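Long-range contacts in putative hexulose 6 phosphate synthase (Salmonella typhimurium, PDB 3F4W), which is a putative synthase of the HUMPS family, built on a TIM-barrel fold: residues I28-T33 with E55-A60; Y80-G85 with Q105-M110. All coordinates share one frame; numbering follows the deposited sequence.

Contact 1: residues I28-T33 with E55-A60; sequences IIEVGT and EVLADA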
loop_
_atom_site.group_PDB
_atom_site.type_symbol
_atom_site.label_atom_id
_atom_site.label_comp_id
_atom_site.label_asym_id
_atom_site.label_seq_id
_atom_site.Cartn_x
_atom_site.Cartn_y
_atom_site.Cartn_z
ATOM N N ILE A 28 10.110 19.009 0.957
ATOM C CA ILE A 28 9.231 18.049 0.299
ATOM C C ILE A 28 7.969 17.822 1.117
ATOM O O ILE A 28 8.038 17.470 2.290
ATOM C CB ILE A 28 9.926 16.690 0.103
ATOM C CG1 ILE A 28 11.204 16.853 -0.725
ATOM C CG2 ILE A 28 8.972 15.704 -0.559
ATOM C CD1 ILE A 28 12.050 15.591 -0.808
ATOM N N ILE A 29 6.815 18.037 0.498
ATOM C CA ILE A 29 5.547 17.772 1.157
ATOM C C ILE A 29 5.125 16.345 0.836
ATOM O O ILE A 29 4.955 15.986 -0.330
ATOM C CB ILE A 29 4.454 18.751 0.688
ATOM C CG1 ILE A 29 4.931 20.196 0.855
ATOM C CG2 ILE A 29 3.152 18.499 1.443
ATOM C CD1 ILE A 29 3.912 21.234 0.426
ATOM N N GLU A 30 4.974 15.524 1.866
ATOM C CA GLU A 30 4.571 14.143 1.657
ATOM C C GLU A 30 3.084 13.945 1.939
ATOM O O GLU A 30 2.606 14.220 3.038
ATOM C CB GLU A 30 5.391 13.188 2.528
ATOM C CG GLU A 30 4.853 11.759 2.521
ATOM C CD GLU A 30 5.542 10.853 3.527
ATOM O OE1 GLU A 30 6.716 11.106 3.862
ATOM O OE2 GLU A 30 4.902 9.880 3.981
ATOM N N VAL A 31 2.350 13.475 0.940
ATOM C CA VAL A 31 0.988 13.025 1.182
ATOM C C VAL A 31 1.064 11.589 1.696
ATOM O O VAL A 31 1.340 10.665 0.930
ATOM C CB VAL A 31 0.128 13.111 -0.090
ATOM C CG1 VAL A 31 -1.268 12.555 0.163
ATOM C CG2 VAL A 31 0.055 14.553 -0.569
ATOM N N GLY A 32 0.846 11.417 2.997
ATOM C CA GLY A 32 0.939 10.113 3.636
ATOM C C GLY A 32 -0.066 9.100 3.119
ATOM O O GLY A 32 -1.059 9.462 2.490
ATOM N N THR A 33 0.182 7.824 3.395
ATOM C CA THR A 33 -0.651 6.758 2.842
ATOM C C THR A 33 -2.126 6.838 3.246
ATOM O O THR A 33 -3.002 6.737 2.394
ATOM C CB THR A 33 -0.097 5.365 3.188
ATOM O OG1 THR A 33 1.299 5.326 2.875
ATOM C CG2 THR A 33 -0.825 4.293 2.390
ATOM N N GLU A 55 8.139 20.490 -3.777
ATOM C CA GLU A 55 8.054 19.131 -4.301
ATOM C C GLU A 55 7.025 18.332 -3.508
ATOM O O GLU A 55 6.908 18.483 -2.294
ATOM C CB GLU A 55 9.419 18.442 -4.272
ATOM C CG GLU A 55 10.391 18.968 -5.316
ATOM C CD GLU A 55 11.714 18.226 -5.313
ATOM O OE1 GLU A 55 12.263 17.988 -6.412
ATOM O OE2 GLU A 55 12.206 17.879 -4.217
ATOM N N VAL A 56 6.273 17.489 -4.204
ATOM C CA VAL A 56 5.237 16.696 -3.560
ATOM C C VAL A 56 5.554 15.217 -3.716
ATOM O O VAL A 56 5.829 14.745 -4.819
ATOM C CB VAL A 56 3.832 17.014 -4.134
ATOM C CG1 VAL A 56 2.776 16.122 -3.501
ATOM C CG2 VAL A 56 3.487 18.481 -3.915
ATOM N N LEU A 57 5.537 14.504 -2.593
ATOM C CA LEU A 57 5.784 13.067 -2.551
ATOM C C LEU A 57 4.469 12.342 -2.264
ATOM O O LEU A 57 3.788 12.655 -1.293
ATOM C CB LEU A 57 6.811 12.768 -1.445
ATOM C CG LEU A 57 7.249 11.390 -0.903
ATOM C CD1 LEU A 57 6.142 10.349 -0.881
ATOM C CD2 LEU A 57 8.501 10.847 -1.604
ATOM N N ALA A 58 4.106 11.382 -3.112
ATOM C CA ALA A 58 2.924 10.562 -2.858
ATOM C C ALA A 58 3.339 9.243 -2.220
ATOM O O ALA A 58 3.953 8.397 -2.873
ATOM C CB ALA A 58 2.159 10.307 -4.156
ATOM N N ASP A 59 3.015 9.072 -0.942
ATOM C CA ASP A 59 3.422 7.882 -0.208
ATOM C C ASP A 59 2.452 6.729 -0.443
ATOM O O ASP A 59 1.777 6.268 0.480
ATOM C CB ASP A 59 3.529 8.176 1.286
ATOM C CG ASP A 59 4.280 7.098 2.035
ATOM O OD1 ASP A 59 5.034 6.337 1.391
ATOM O OD2 ASP A 59 4.118 7.013 3.267
ATOM N N ALA A 60 2.391 6.269 -1.688
ATOM C CA ALA A 60 1.475 5.199 -2.064
ATOM C C ALA A 60 1.901 3.837 -1.514
ATOM O O ALA A 60 1.068 2.944 -1.347
ATOM C CB ALA A 60 1.335 5.141 -3.576
HETATM O O HOH W 1 2.449 7.484 5.230
#
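Strands 28-31 and 55-62 are neighbouring staves of the parallel barrel, and where their C-terminal ends meet, T33, E30 and D59 form a polar cluster. The pairing starts where I29 N donates to E55 O at 2.8 Å. L57 N then returns the bond to I29 O, V31 N reaches L57 O, and D59 N closes the ladder on V31 O at 3.0 Å. Beyond the last rung the hydroxyl takes over: T33 OG1 donates to D59 O at 2.6 Å, which ties the start of helix 33-39 to the end of the neighbouring strand. A water adds a second link, accepting from T33 N and lying 2.6 Å from D59 OD2.

E30 reaches this cluster with an extended chain, its CG anti to the backbone N (chi1 170°). Its OE2 stops 3.1 Å from D59 OD2, an approach of two acceptors and not a hydrogen bond, with the carboxylate planes turned 78° apart. K61 forms a salt bridge with D59 OD2, which probably eases the like-charge approach, while T82 bonds D59 OD1 and Q4 bonds E30 OE1. Nearer the strand starts I28 CG2 meets L57 CB at 3.8 Å, while the E55 carboxylate beside I28 is held by K2 and Y80. L57 also runs alongside E30, its CD1 lying 3.9 Å from E30 CG.

The two faces illustrate the division of labour in a closed barrel. I28, E30 and L57 point into the interior, where they meet strands 2-7 and 80-84, whereas V31, V56 and A58 point outward and rest against helix 42-50. Strand 2-7 pairs with the other edge of strand 28-31, and T33 packs against E69 of the second subunit.

Contact 2: residues Y80-G85 with Q105-M110; sequences YVTVLG and QVVVDM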
loop_
_atom_site.group_PDB
_atom_site.type_symbol
_atom_site.label_atom_id
_atom_site.label_comp_id
_atom_site.label_asym_id
_atom_site.label_seq_id
_atom_site.Cartn_x
_atom_site.Cartn_y
_atom_site.Cartn_z
ATOM N N TYR A 80 7.471 12.678 -6.523
ATOM C CA TYR A 80 7.982 11.384 -6.086
ATOM C C TYR A 80 6.819 10.439 -5.804
ATOM O O TYR A 80 5.728 10.877 -5.443
ATOM C CB TYR A 80 8.789 11.518 -4.790
ATOM C CG TYR A 80 9.944 12.498 -4.813
ATOM C CD1 TYR A 80 11.240 12.066 -5.055
ATOM C CD2 TYR A 80 9.743 13.850 -4.557
ATOM C CE1 TYR A 80 12.301 12.950 -5.062
ATOM C CE2 TYR A 80 10.801 14.747 -4.561
ATOM C CZ TYR A 80 12.080 14.288 -4.816
ATOM O OH TYR A 80 13.141 15.165 -4.821
ATOM N N VAL A 81 7.059 9.142 -5.962
ATOM C CA VAL A 81 6.136 8.128 -5.458
ATOM C C VAL A 81 6.947 7.078 -4.719
ATOM O O VAL A 81 8.100 6.831 -5.062
ATOM C CB VAL A 81 5.324 7.450 -6.583
ATOM C CG1 VAL A 81 4.481 8.481 -7.328
ATOM C CG2 VAL A 81 6.243 6.704 -7.537
ATOM N N THR A 82 6.353 6.468 -3.697
ATOM C CA THR A 82 7.034 5.404 -2.971
ATOM C C THR A 82 6.550 4.032 -3.420
ATOM O O THR A 82 5.363 3.828 -3.671
ATOM C CB THR A 82 6.863 5.511 -1.436
ATOM O OG1 THR A 82 5.469 5.532 -1.104
ATOM C CG2 THR A 82 7.539 6.763 -0.900
ATOM N N VAL A 83 7.497 3.110 -3.534
ATOM C CA VAL A 83 7.221 1.706 -3.790
ATOM C C VAL A 83 7.913 0.916 -2.681
ATOM O O VAL A 83 8.954 1.333 -2.178
ATOM C CB VAL A 83 7.762 1.267 -5.169
ATOM C CG1 VAL A 83 9.283 1.378 -5.206
ATOM C CG2 VAL A 83 7.335 -0.151 -5.487
ATOM N N LEU A 84 7.328 -0.207 -2.284
ATOM C CA LEU A 84 7.879 -1.010 -1.195
ATOM C C LEU A 84 9.077 -1.835 -1.644
ATOM O O LEU A 84 9.011 -2.540 -2.648
ATOM C CB LEU A 84 6.805 -1.939 -0.629
ATOM C CG LEU A 84 5.993 -1.531 0.605
ATOM C CD1 LEU A 84 6.185 -0.076 0.981
ATOM C CD2 LEU A 84 4.518 -1.868 0.387
ATOM N N GLY A 85 10.166 -1.757 -0.885
ATOM C CA GLY A 85 11.345 -2.555 -1.164
ATOM C C GLY A 85 11.072 -4.046 -1.065
ATOM O O GLY A 85 11.785 -4.855 -1.658
ATOM N N GLN A 105 10.582 10.817 -10.046
ATOM C CA GLN A 105 11.429 9.967 -9.211
ATOM C C GLN A 105 10.671 8.978 -8.334
ATOM O O GLN A 105 9.677 9.322 -7.695
ATOM C CB GLN A 105 12.338 10.835 -8.333
ATOM C CG GLN A 105 13.215 10.052 -7.359
ATOM C CD GLN A 105 14.433 9.445 -8.026
ATOM O OE1 GLN A 105 15.132 10.108 -8.791
ATOM N NE2 GLN A 105 14.695 8.175 -7.735
ATOM N N VAL A 106 11.167 7.749 -8.309
ATOM C CA VAL A 106 10.659 6.721 -7.415
ATOM C C VAL A 106 11.542 6.612 -6.168
ATOM O O VAL A 106 12.770 6.647 -6.252
ATOM C CB VAL A 106 10.600 5.352 -8.121
ATOM C CG1 VAL A 106 10.526 4.214 -7.096
ATOM C CG2 VAL A 106 9.422 5.303 -9.090
ATOM N N VAL A 107 10.900 6.499 -5.012
ATOM C CA VAL A 107 11.604 6.264 -3.762
ATOM C C VAL A 107 11.241 4.872 -3.260
ATOM O O VAL A 107 10.064 4.565 -3.068
ATOM C CB VAL A 107 11.199 7.295 -2.692
ATOM C CG1 VAL A 107 11.814 6.926 -1.352
ATOM C CG2 VAL A 107 11.617 8.700 -3.117
ATOM N N VAL A 108 12.240 4.018 -3.067
ATOM C CA VAL A 108 11.974 2.672 -2.573
ATOM C C VAL A 108 11.982 2.687 -1.050
ATOM O O VAL A 108 13.019 2.918 -0.430
ATOM C CB VAL A 108 13.004 1.650 -3.083
ATOM C CG1 VAL A 108 12.595 0.240 -2.667
ATOM C CG2 VAL A 108 13.144 1.736 -4.590
ATOM N N ASP A 109 10.814 2.465 -0.453
ATOM C CA ASP A 109 10.677 2.462 1.000
ATOM C C ASP A 109 11.036 1.088 1.536
ATOM O O ASP A 109 10.361 0.100 1.242
ATOM C CB ASP A 109 9.249 2.839 1.397
ATOM C CG ASP A 109 9.060 2.934 2.903
ATOM O OD1 ASP A 109 8.115 3.622 3.335
ATOM O OD2 ASP A 109 9.841 2.329 3.660
ATOM N N MET A 110 12.096 1.035 2.335
ATOM C CA MET A 110 12.673 -0.228 2.778
ATOM C C MET A 110 12.071 -0.738 4.078
ATOM O O MET A 110 12.664 -1.576 4.752
ATOM C CB MET A 110 14.185 -0.072 2.943
ATOM C CG MET A 110 14.874 0.418 1.689
ATOM S SD MET A 110 14.797 -0.808 0.379
ATOM C CE MET A 110 15.896 -2.049 1.041
#
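V107 O accepts the N-H of V83 (V83 N to V107 O, 3.0 Å), supplemented by a weak CA-H contact from T82 CA at 3.1 Å. Around it the parallel ladder alternates in the usual way, V107 N donating almost straight to V81 O at 2.8 Å, with D109 N bound to V83 O further on. The final rung is straight at the donor, but G85 N meets D109 O at 2.8 Å from above the carbonyl plane, 42° out of it.

On the outward face the valines interlock. V83 CG1, turned between its backbone N and carbonyl carbon (chi1 64°), lies 3.6 Å from V106 CG1 and also touches V108 CG2. V108 CG1 in turn presses on the bare backbone of G85, 3.4 Å from its CA.

Across the inward face the Y80 ring meets the Q105 side chain obliquely, CD1 3.6 Å from Q105 CG, while V107 CG2 adjoins the same ring carbon. Q105 bends at chi2 (79°), bringing NE2 back to its own strand, where it donates to V106 O at 2.9 Å.

Helix 89-102 connects the two strands in a beta-alpha-beta unit. Strands 55-62 and 130-134 flank the pair, helix 116-126 covers V108 and M110, and L84 packs against L84 of the second subunit.

How the contacts relate
Contact 1 closes before contact 2 opens along the chain, and their centres stand 11 Å apart in the same eight-stranded barrel. Because strand order in the sheet follows chain order, 55-62 and 80-84 are themselves neighbours, so the four strands form one continuous arc, 28-31, 55-62, 80-84 and 105-109. A58 N and Y80 O, 2.9 Å apart, probably form a hydrogen bond across the seam between the contacts, where L57 CD2 also packs 3.3 Å from Y80 CB. The two contacts show how a barrel wall grows by repeating one parallel pairing, with helices returning the chain between successive strands.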